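Side-chain contacts in interleukin 22 (Danio rerio, PDB 4O6K), which probably acts as a secreted helical cytokine of the interleukin-10 family, signalling through cell-surface receptors as human interleukin 22 does: residues R77-R80 against E81-R85; C94-D97 against Y98-P102; A113-I116 against M117-A121. One frame throughout, in Å; residues are numbered along the deposited sequence.

Overall arrangement
The three contacts follow one another along the chain of an all-helical cytokine domain, which forms the C-terminal part of the full-length protein. Contact 1 lies within helix 76-93. Contact 2 occupies the loop that leaves this helix and leads into helix 102-117, and contact 3 marks the step from helix 102-117 to helix 119-128. Contacts 2 and 3 therefore sit at the two ends of helix 102-117, their centres about 26 Å apart. Contact 1 lies about 22 Å and 23 Å, centre to centre, from contacts 2 and 3, and none of the three touches another. Together they sample a helix packed into the bundle and two surface connections that redirect the chain.

Contact 1: residues R77-R80 against E81-R85; sequences RNVR and EGLHR
Glu81 reaches back one helical turn to Arg77, forming an i to i+4 salt bridge on helix 76-93 of this all-helical, interleukin-10-like cytokine fold. The bridge is loose: Arg77 NH1 stands 3.3 Å from Glu81 OE2, and the N-H points poorly at its acceptor, with an angle of only 127°. Carboxylate and guanidinium planes are inclined by 72°, so this is a single weak bond between obliquely crossed groups and not a flat two-pronged pair. The carbon chain of Glu81 is also in contact here, its CG resting 3.3 Å from Arg77 O, the same carbonyl that accepts the backbone bond from Glu81 N at 3.1 Å.

Arg80 turns elsewhere. Its chain runs extended from the backbone and then bends at chi3 (61°), so that Arg77 O lies over one face of the guanidinium, offset toward its rim, while NH1 donates to Leu63 O, beyond the end of helix 47-62. Arg80 NH2 lies 4.6 Å from Glu81 OE2, but the oxygen is well out of the guanidinium plane; the two charges may attract each other without sharing a hydrogen bond.

Val79 belongs to the buried side of the helix. Its CG1 packs 3.9 Å from Leu83 CG, the two side chains lying alongside and pointing the same way. Val79 also meets Asp15 and Leu16 of helix 10-24, whereas Leu83 touches Leu55, Thr130 and Tyr134, which ties this face to three other helices. Between the same two residues, Leu83 N donates to Val79 O at 2.7 Å.

Contact 2: residues C94-D97 against Y98-P102; sequences CKHD and YSSHP
His96 stands edge-on over Tyr98, in a T-shaped stack whose planes meet at 89° with ring centroids 4.7 Å apart. The leading atom is His96 CD2, poised 3.5 Å above the plane of the Tyr98 ring and over its centre. The imidazole is carried there by its first torsion, with CG anti to the backbone N (chi1 180°). On the backbone, one water receives from Tyr98 N at 3.0 Å and donates to His96 O at 2.6 Å, bridging the same two residues. Putting an alanine in place of Tyr98 removes the aromatic face under His96, is likely to set that imidazole free to turn, and would probably open a gap beside Cys49 and Ile50 of helix 47-62.

At Asp97 the contact becomes polar. Its OD1 accepts twice from Ser99: the hydroxyl OG arrives at 2.7 Å on the syn lone pair, while Ser99 N comes at 3.0 Å from above the carboxylate plane, 48° out of it. Arg53 NH1 of helix 47-62 adds a long, weak ion pair to the same oxygen. Asp97 O takes a weak bond from Ser100 OG at 3.5 Å.

The bond from Ser99 N to Asp97 OD1 defines an Asx turn, here in the loop between the Cys49-Cys94 disulfide and the N-cap His101 of helix 102-117.

Contact 3: residues A113-I116 against M117-A121; sequences ASAI and MDLAA
Asp118 N donates to Ser114 O at 3.3 Å, almost dead straight (177°) and in the carbonyl plane, whereas Leu119 N, though 3.4 Å from Ala115 O, meets it at too poor an angle to bond. The extended backbone of Asp118 (phi -152°) redirects the chain from helix 102-117 into helix 119-128. The side chains then divide by character. Across the corner, Leu119 CD1 comes to 3.7 Å from Ala115 CB, a small apolar touch between a branch end and a methyl group. Leu119 is directed there with its CG anti to the backbone N (chi1 -171°). Closer to the bend, Met117 CB sits 3.5 Å from Ser114 O. Asp118 serves as N-cap of the new helix: its OD1 accepts from Ala120 N at 3.2 Å and from Ala121 N at 3.3 Å, both weak bonds.

The chemistry is that of an exposed interhelical corner. Asp118 OD1 meets two amide N-H groups of the first turn through weak bonds, and its negative charge at this helix end probably interacts favourably with the helix dipole, while between the two segments the apolar contact is one methyl-to-methyl touch, Ala115 to Leu119.

Contact 1: residues R77-R80 against E81-R85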
ATOM      1  N   ARG A  77      -4.142   0.720 -13.220  1.00 22.41           N
ATOM      2  CA  ARG A  77      -3.696  -0.536 -13.815  1.00 23.65           C
ATOM      3  C   ARG A  77      -2.175  -0.629 -13.807  1.00 23.50           C
ATOM      4  O   ARG A  77      -1.610  -1.650 -13.415  1.00 22.03           O
ATOM      5  CB  ARG A  77      -4.245  -0.680 -15.236  1.00 28.96           C
ATOM      6  CG  ARG A  77      -3.770  -1.924 -15.966  1.00 31.82           C
ATOM      7  CD  ARG A  77      -4.102  -1.835 -17.447  1.00 39.52           C
ATOM      8  NE  ARG A  77      -3.333  -0.796 -18.125  1.00 44.31           N
ATOM      9  CZ  ARG A  77      -2.154  -0.989 -18.706  1.00 46.75           C
ATOM     10  NH1 ARG A  77      -1.593  -2.191 -18.692  1.00 43.79           N
ATOM     11  NH2 ARG A  77      -1.535   0.021 -19.299  1.00 54.01           N
ATOM     12  N   ASN A  78      -1.517   0.440 -14.241  1.00 20.61           N
ATOM     13  CA  ASN A  78      -0.061   0.478 -14.266  1.00 25.69           C
ATOM     14  C   ASN A  78       0.527   0.502 -12.860  1.00 20.00           C
ATOM     15  O   ASN A  78       1.562  -0.112 -12.602  1.00 23.16           O
ATOM     16  CB  ASN A  78       0.426   1.694 -15.055  1.00 27.93           C
ATOM     17  CG  ASN A  78       1.856   1.542 -15.536  1.00 30.25           C
ATOM     18  OD1 ASN A  78       2.124   0.834 -16.506  1.00 41.51           O
ATOM     19  ND2 ASN A  78       2.782   2.207 -14.854  1.00 31.81           N
ATOM     20  N   VAL A  79      -0.135   1.219 -11.957  1.00 19.99           N
ATOM     21  CA  VAL A  79       0.267   1.245 -10.555  1.00 20.39           C
ATOM     22  C   VAL A  79       0.214  -0.145  -9.927  1.00 19.13           C
ATOM     23  O   VAL A  79       1.191  -0.598  -9.331  1.00 18.99           O
ATOM     24  CB  VAL A  79      -0.616   2.205  -9.734  1.00 21.32           C
ATOM     25  CG1 VAL A  79      -0.340   2.046  -8.247  1.00 14.74           C
ATOM     26  CG2 VAL A  79      -0.385   3.641 -10.177  1.00 22.41           C
ATOM     27  N   ARG A  80      -0.924  -0.821 -10.079  1.00 18.05           N
ATOM     28  CA  ARG A  80      -1.114  -2.156  -9.517  1.00 22.06           C
ATOM     29  C   ARG A  80      -0.065  -3.146 -10.013  1.00 20.19           C
ATOM     30  O   ARG A  80       0.489  -3.918  -9.230  1.00 19.42           O
ATOM     31  CB  ARG A  80      -2.515  -2.681  -9.837  1.00 20.74           C
ATOM     32  CG  ARG A  80      -2.809  -4.046  -9.225  1.00 23.65           C
ATOM     33  CD  ARG A  80      -4.142  -4.620  -9.691  1.00 20.10           C
ATOM     34  NE  ARG A  80      -4.191  -4.836 -11.135  1.00 21.45           N
ATOM     35  CZ  ARG A  80      -4.827  -4.037 -11.987  1.00 19.73           C
ATOM     36  NH1 ARG A  80      -5.477  -2.972 -11.538  1.00 19.25           N
ATOM     37  NH2 ARG A  80      -4.820  -4.307 -13.284  1.00 21.80           N
ATOM     38  N   GLU A  81       0.202  -3.119 -11.314  1.00 17.19           N
ATOM     39  CA  GLU A  81       1.188  -4.014 -11.911  1.00 20.51           C
ATOM     40  C   GLU A  81       2.581  -3.722 -11.366  1.00 23.35           C
ATOM     41  O   GLU A  81       3.355  -4.640 -11.090  1.00 24.30           O
ATOM     42  CB  GLU A  81       1.172  -3.897 -13.436  1.00 23.72           C
ATOM     43  CG  GLU A  81      -0.081  -4.470 -14.079  1.00 23.69           C
ATOM     44  CD  GLU A  81      -0.134  -4.235 -15.575  1.00 32.92           C
ATOM     45  OE1 GLU A  81       0.938  -4.041 -16.186  1.00 36.35           O
ATOM     46  OE2 GLU A  81      -1.248  -4.250 -16.140  1.00 39.55           O
ATOM     47  N   GLY A  82       2.897  -2.440 -11.219  1.00 21.42           N
ATOM     48  CA  GLY A  82       4.151  -2.026 -10.620  1.00 23.87           C
ATOM     49  C   GLY A  82       4.247  -2.455  -9.167  1.00 18.92           C
ATOM     50  O   GLY A  82       5.280  -2.956  -8.727  1.00 19.82           O
ATOM     51  N   LEU A  83       3.162  -2.256  -8.424  1.00 18.53           N
ATOM     52  CA  LEU A  83       3.116  -2.626  -7.013  1.00 17.24           C
ATOM     53  C   LEU A  83       3.187  -4.138  -6.820  1.00 18.40           C
ATOM     54  O   LEU A  83       3.748  -4.615  -5.835  1.00 14.39           O
ATOM     55  CB  LEU A  83       1.854  -2.071  -6.348  1.00 16.71           C
ATOM     56  CG  LEU A  83       1.753  -0.549  -6.236  1.00 21.81           C
ATOM     57  CD1 LEU A  83       0.809  -0.154  -5.119  1.00 20.87           C
ATOM     58  CD2 LEU A  83       3.123   0.057  -6.004  1.00 19.87           C
ATOM     59  N   HIS A  84       2.606  -4.887  -7.752  1.00 19.08           N
ATOM     60  CA  HIS A  84       2.689  -6.342  -7.708  1.00 16.33           C
ATOM     61  C   HIS A  84       4.135  -6.813  -7.828  1.00 23.48           C
ATOM     62  O   HIS A  84       4.565  -7.709  -7.102  1.00 17.54           O
ATOM     63  CB  HIS A  84       1.844  -6.972  -8.816  1.00 22.06           C
ATOM     64  CG  HIS A  84       1.963  -8.462  -8.887  1.00 25.15           C
ATOM     65  ND1 HIS A  84       1.606  -9.288  -7.843  1.00 20.77           N
ATOM     66  CD2 HIS A  84       2.409  -9.276  -9.873  1.00 26.04           C
ATOM     67  CE1 HIS A  84       1.822 -10.546  -8.184  1.00 23.57           C
ATOM     68  NE2 HIS A  84       2.309 -10.566  -9.411  1.00 27.96           N
ATOM     69  N   ARG A  85       4.875  -6.205  -8.750  1.00 17.56           N
ATOM     70  CA  ARG A  85       6.285  -6.526  -8.944  1.00 20.11           C
ATOM     71  C   ARG A  85       7.088  -6.272  -7.672  1.00 20.09           C
ATOM     72  O   ARG A  85       7.933  -7.081  -7.291  1.00 23.12           O
ATOM     73  CB  ARG A  85       6.864  -5.719 -10.108  1.00 24.77           C
ATOM     74  CG  ARG A  85       6.291  -6.098 -11.466  1.00 25.03           C
ATOM     75  CD  ARG A  85       7.007  -5.377 -12.596  1.00 27.81           C
ATOM     76  NE  ARG A  85       6.421  -5.685 -13.897  1.00 29.52           N
ATOM     77  CZ  ARG A  85       5.551  -4.904 -14.528  1.00 29.66           C
ATOM     78  NH1 ARG A  85       5.166  -3.758 -13.984  1.00 25.85           N
ATOM     79  NH2 ARG A  85       5.068  -5.268 -15.709  1.00 37.64           N
TER

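Contact 2: residues C94-D97 against Y98-P102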
ATOM      1  N   CYS A  94      11.061 -12.056   2.253  1.00 32.76           N
ATOM      2  CA  CYS A  94      10.327 -12.023   3.513  1.00 32.33           C
ATOM      3  C   CYS A  94      10.050 -13.456   3.934  1.00 34.93           C
ATOM      4  O   CYS A  94       9.034 -14.054   3.571  1.00 35.32           O
ATOM      5  CB  CYS A  94       9.035 -11.215   3.394  1.00 29.12           C
ATOM      6  SG  CYS A  94       9.300  -9.432   3.230  1.00 25.12           S
ATOM      7  N   LYS A  95      10.993 -13.991   4.700  1.00 38.46           N
ATOM      8  CA  LYS A  95      11.011 -15.388   5.101  1.00 39.40           C
ATOM      9  C   LYS A  95       9.798 -15.739   5.950  1.00 38.55           C
ATOM     10  O   LYS A  95       9.174 -16.782   5.764  1.00 35.90           O
ATOM     11  CB  LYS A  95      12.288 -15.650   5.902  1.00 43.44           C
ATOM     12  CG  LYS A  95      13.578 -15.439   5.123  1.00 45.90           C
ATOM     13  CD  LYS A  95      14.794 -15.745   5.986  1.00 55.92           C
ATOM     14  CE  LYS A  95      16.092 -15.570   5.214  1.00 56.43           C
ATOM     15  NZ  LYS A  95      16.244 -16.560   4.116  1.00 62.19           N
ATOM     16  N   HIS A  96       9.472 -14.850   6.881  1.00 36.48           N
ATOM     17  CA  HIS A  96       8.339 -15.043   7.777  1.00 31.15           C
ATOM     18  C   HIS A  96       7.014 -14.618   7.147  1.00 28.28           C
ATOM     19  O   HIS A  96       6.955 -13.638   6.404  1.00 28.58           O
ATOM     20  CB  HIS A  96       8.560 -14.280   9.084  1.00 27.79           C
ATOM     21  CG  HIS A  96       7.435 -14.420  10.060  1.00 26.80           C
ATOM     22  ND1 HIS A  96       7.139 -15.613  10.686  1.00 27.61           N
ATOM     23  CD2 HIS A  96       6.531 -13.521  10.518  1.00 27.23           C
ATOM     24  CE1 HIS A  96       6.103 -15.442  11.487  1.00 24.75           C
ATOM     25  NE2 HIS A  96       5.715 -14.183  11.404  1.00 27.61           N
ATOM     26  N   ASP A  97       5.962 -15.307   7.480  1.00 28.15           N
ATOM     27  CA  ASP A  97       4.636 -14.966   7.054  1.00 30.06           C
ATOM     28  C   ASP A  97       3.935 -14.061   8.048  1.00 29.59           C
ATOM     29  O   ASP A  97       3.487 -14.487   9.060  1.00 30.50           O
ATOM     30  CB  ASP A  97       3.804 -16.223   6.846  1.00 33.08           C
ATOM     31  CG  ASP A  97       2.365 -15.933   6.491  1.00 38.74           C
ATOM     32  OD1 ASP A  97       2.032 -14.807   6.187  1.00 38.76           O
ATOM     33  OD2 ASP A  97       1.581 -16.855   6.476  1.00 43.82           O
ATOM     34  N   TYR A  98       3.843 -12.801   7.695  1.00 31.87           N
ATOM     35  CA  TYR A  98       3.313 -11.748   8.543  1.00 30.96           C
ATOM     36  C   TYR A  98       1.826 -11.540   8.445  1.00 31.42           C
ATOM     37  O   TYR A  98       1.315 -10.563   8.919  1.00 30.03           O
ATOM     38  CB  TYR A  98       4.029 -10.439   8.305  1.00 25.55           C
ATOM     39  CG  TYR A  98       5.394 -10.311   8.900  1.00 21.69           C
ATOM     40  CD1 TYR A  98       5.597  -9.864  10.179  1.00 24.11           C
ATOM     41  CD2 TYR A  98       6.481 -10.590   8.174  1.00 23.34           C
ATOM     42  CE1 TYR A  98       6.863  -9.752  10.713  1.00 19.96           C
ATOM     43  CE2 TYR A  98       7.755 -10.480   8.704  1.00 24.30           C
ATOM     44  CZ  TYR A  98       7.941 -10.049   9.978  1.00 21.80           C
ATOM     45  OH  TYR A  98       9.204  -9.945  10.397  1.00 25.52           O
ATOM     46  N   SER A  99       1.139 -12.474   7.835  1.00 31.36           N
ATOM     47  CA  SER A  99      -0.282 -12.525   7.971  1.00 34.05           C
ATOM     48  C   SER A  99      -0.658 -12.649   9.485  1.00 37.36           C
ATOM     49  O   SER A  99      -1.685 -12.222   9.894  1.00 36.47           O
ATOM     50  CB  SER A  99      -0.887 -13.586   7.080  1.00 35.99           C
ATOM     51  OG  SER A  99      -0.326 -13.611   5.771  1.00 36.57           O
ATOM     52  N   SER A 100       0.228 -13.155  10.323  1.00 33.92           N
ATOM     53  CA  SER A 100      -0.098 -13.334  11.732  1.00 39.52           C
ATOM     54  C   SER A 100       0.278 -12.120  12.582  1.00 45.27           C
ATOM     55  O   SER A 100       0.220 -12.178  13.811  1.00 44.41           O
ATOM     56  CB  SER A 100       0.602 -14.582  12.277  1.00 42.88           C
ATOM     57  OG  SER A 100       2.012 -14.442  12.217  1.00 44.54           O
ATOM     58  N   HIS A 101       0.667 -11.027  11.932  1.00 36.27           N
ATOM     59  CA  HIS A 101       1.003  -9.800  12.650  1.00 32.55           C
ATOM     60  C   HIS A 101      -0.244  -8.945  12.896  1.00 29.68           C
ATOM     61  O   HIS A 101      -1.109  -8.842  12.025  1.00 30.17           O
ATOM     62  CB  HIS A 101       2.059  -8.996  11.886  1.00 29.93           C
ATOM     63  CG  HIS A 101       2.697  -7.916  12.704  1.00 28.17           C
ATOM     64  ND1 HIS A 101       2.116  -6.680  12.888  1.00 25.69           N
ATOM     65  CD2 HIS A 101       3.853  -7.897  13.408  1.00 27.18           C
ATOM     66  CE1 HIS A 101       2.894  -5.940  13.658  1.00 28.31           C
ATOM     67  NE2 HIS A 101       3.954  -6.655  13.988  1.00 30.23           N
ATOM     68  N   PRO A 102      -0.338  -8.330  14.088  1.00 31.94           N
ATOM     69  CA  PRO A 102      -1.483  -7.504  14.499  1.00 32.03           C
ATOM     70  C   PRO A 102      -1.793  -6.328  13.569  1.00 26.09           C
ATOM     71  O   PRO A 102      -2.963  -6.006  13.366  1.00 23.26           O
ATOM     72  CB  PRO A 102      -1.060  -6.970  15.870  1.00 32.46           C
ATOM     73  CG  PRO A 102      -0.046  -7.911  16.369  1.00 37.71           C
ATOM     74  CD  PRO A 102       0.606  -8.568  15.195  1.00 32.51           C
TER
HETATM   75  O   HOH W   1       5.360 -12.057   5.174  1.00 29.66           O

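Contact 3: residues A113-I116 against M117-A121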
ATOM      1  N   ALA A 113     -14.403  -3.010   8.012  1.00 28.70           N
ATOM      2  CA  ALA A 113     -15.337  -2.200   8.789  1.00 30.37           C
ATOM      3  C   ALA A 113     -15.833  -1.007   7.978  1.00 33.04           C
ATOM      4  O   ALA A 113     -16.982  -0.588   8.111  1.00 37.17           O
ATOM      5  CB  ALA A 113     -14.685  -1.729  10.080  1.00 29.91           C
ATOM      6  N   SER A 114     -14.956  -0.467   7.139  1.00 29.50           N
ATOM      7  CA  SER A 114     -15.291   0.688   6.316  1.00 30.24           C
ATOM      8  C   SER A 114     -16.073   0.249   5.084  1.00 32.18           C
ATOM      9  O   SER A 114     -16.955   0.962   4.607  1.00 35.25           O
ATOM     10  CB  SER A 114     -14.025   1.440   5.904  1.00 29.13           C
ATOM     11  OG  SER A 114     -14.340   2.571   5.112  1.00 30.88           O
ATOM     12  N   ALA A 115     -15.735  -0.932   4.576  1.00 32.45           N
ATOM     13  CA  ALA A 115     -16.377  -1.485   3.388  1.00 35.54           C
ATOM     14  C   ALA A 115     -17.858  -1.773   3.623  1.00 38.99           C
ATOM     15  O   ALA A 115     -18.658  -1.753   2.687  1.00 40.48           O
ATOM     16  CB  ALA A 115     -15.658  -2.752   2.945  1.00 35.15           C
ATOM     17  N   ILE A 116     -18.200  -2.098   4.841  1.00 37.09           N
ATOM     18  CA  ILE A 116     -19.553  -2.371   5.208  1.00 39.85           C
ATOM     19  C   ILE A 116     -20.406  -1.128   5.022  1.00 45.58           C
ATOM     20  O   ILE A 116     -21.386  -1.188   4.371  1.00 53.12           O
ATOM     21  CB  ILE A 116     -19.627  -2.936   6.623  1.00 41.03           C
ATOM     22  CG1 ILE A 116     -19.033  -4.311   6.649  1.00 36.99           C
ATOM     23  CG2 ILE A 116     -21.059  -2.957   7.115  1.00 46.18           C
ATOM     24  CD1 ILE A 116     -19.568  -5.201   5.585  1.00 42.58           C
ATOM     25  N   MET A 117     -20.012  -0.003   5.574  1.00 44.85           N
ATOM     26  CA  MET A 117     -20.670   1.261   5.334  1.00 46.73           C
ATOM     27  C   MET A 117     -20.870   1.482   3.842  1.00 46.58           C
ATOM     28  O   MET A 117     -21.984   1.481   3.381  1.00 50.22           O
ATOM     29  CB  MET A 117     -19.811   2.414   5.891  1.00 48.73           C
ATOM     30  CG  MET A 117     -20.381   3.348   6.951  1.00 59.88           C
ATOM     31  SD  MET A 117     -19.705   3.030   8.599  1.00 79.91           S
ATOM     32  CE  MET A 117     -20.628   1.562   9.066  1.00 53.25           C
ATOM     33  N   ASP A 118     -19.769   1.668   3.110  1.00 43.17           N
ATOM     34  CA  ASP A 118     -19.720   2.106   1.722  1.00 42.71           C
ATOM     35  C   ASP A 118     -18.461   1.555   1.063  1.00 39.29           C
ATOM     36  O   ASP A 118     -17.351   1.993   1.364  1.00 37.53           O
ATOM     37  CB  ASP A 118     -19.750   3.636   1.642  1.00 40.71           C
ATOM     38  CG  ASP A 118     -19.971   4.154   0.230  1.00 39.68           C
ATOM     39  OD1 ASP A 118     -19.773   3.391  -0.739  1.00 39.22           O
ATOM     40  OD2 ASP A 118     -20.346   5.337   0.090  1.00 45.42           O
ATOM     41  N   LEU A 119     -18.645   0.590   0.169  1.00 36.57           N
ATOM     42  CA  LEU A 119     -17.529  -0.093  -0.473  1.00 36.44           C
ATOM     43  C   LEU A 119     -16.733   0.850  -1.369  1.00 36.61           C
ATOM     44  O   LEU A 119     -15.504   0.794  -1.406  1.00 34.10           O
ATOM     45  CB  LEU A 119     -18.032  -1.288  -1.287  1.00 39.37           C
ATOM     46  CG  LEU A 119     -16.969  -2.231  -1.855  1.00 38.68           C
ATOM     47  CD1 LEU A 119     -16.212  -2.926  -0.736  1.00 35.61           C
ATOM     48  CD2 LEU A 119     -17.602  -3.250  -2.792  1.00 38.21           C
ATOM     49  N   ALA A 120     -17.441   1.716  -2.087  1.00 34.19           N
ATOM     50  CA  ALA A 120     -16.802   2.659  -2.997  1.00 33.52           C
ATOM     51  C   ALA A 120     -16.004   3.714  -2.238  1.00 32.71           C
ATOM     52  O   ALA A 120     -14.918   4.107  -2.663  1.00 28.89           O
ATOM     53  CB  ALA A 120     -17.844   3.321  -3.886  1.00 35.41           C
ATOM     54  N   ALA A 121     -16.548   4.168  -1.114  1.00 32.03           N
ATOM     55  CA  ALA A 121     -15.870   5.160  -0.287  1.00 32.86           C
ATOM     56  C   ALA A 121     -14.673   4.542   0.427  1.00 29.67           C
ATOM     57  O   ALA A 121     -13.660   5.204   0.650  1.00 24.36           O
ATOM     58  CB  ALA A 121     -16.836   5.765   0.719  1.00 37.82           C
TER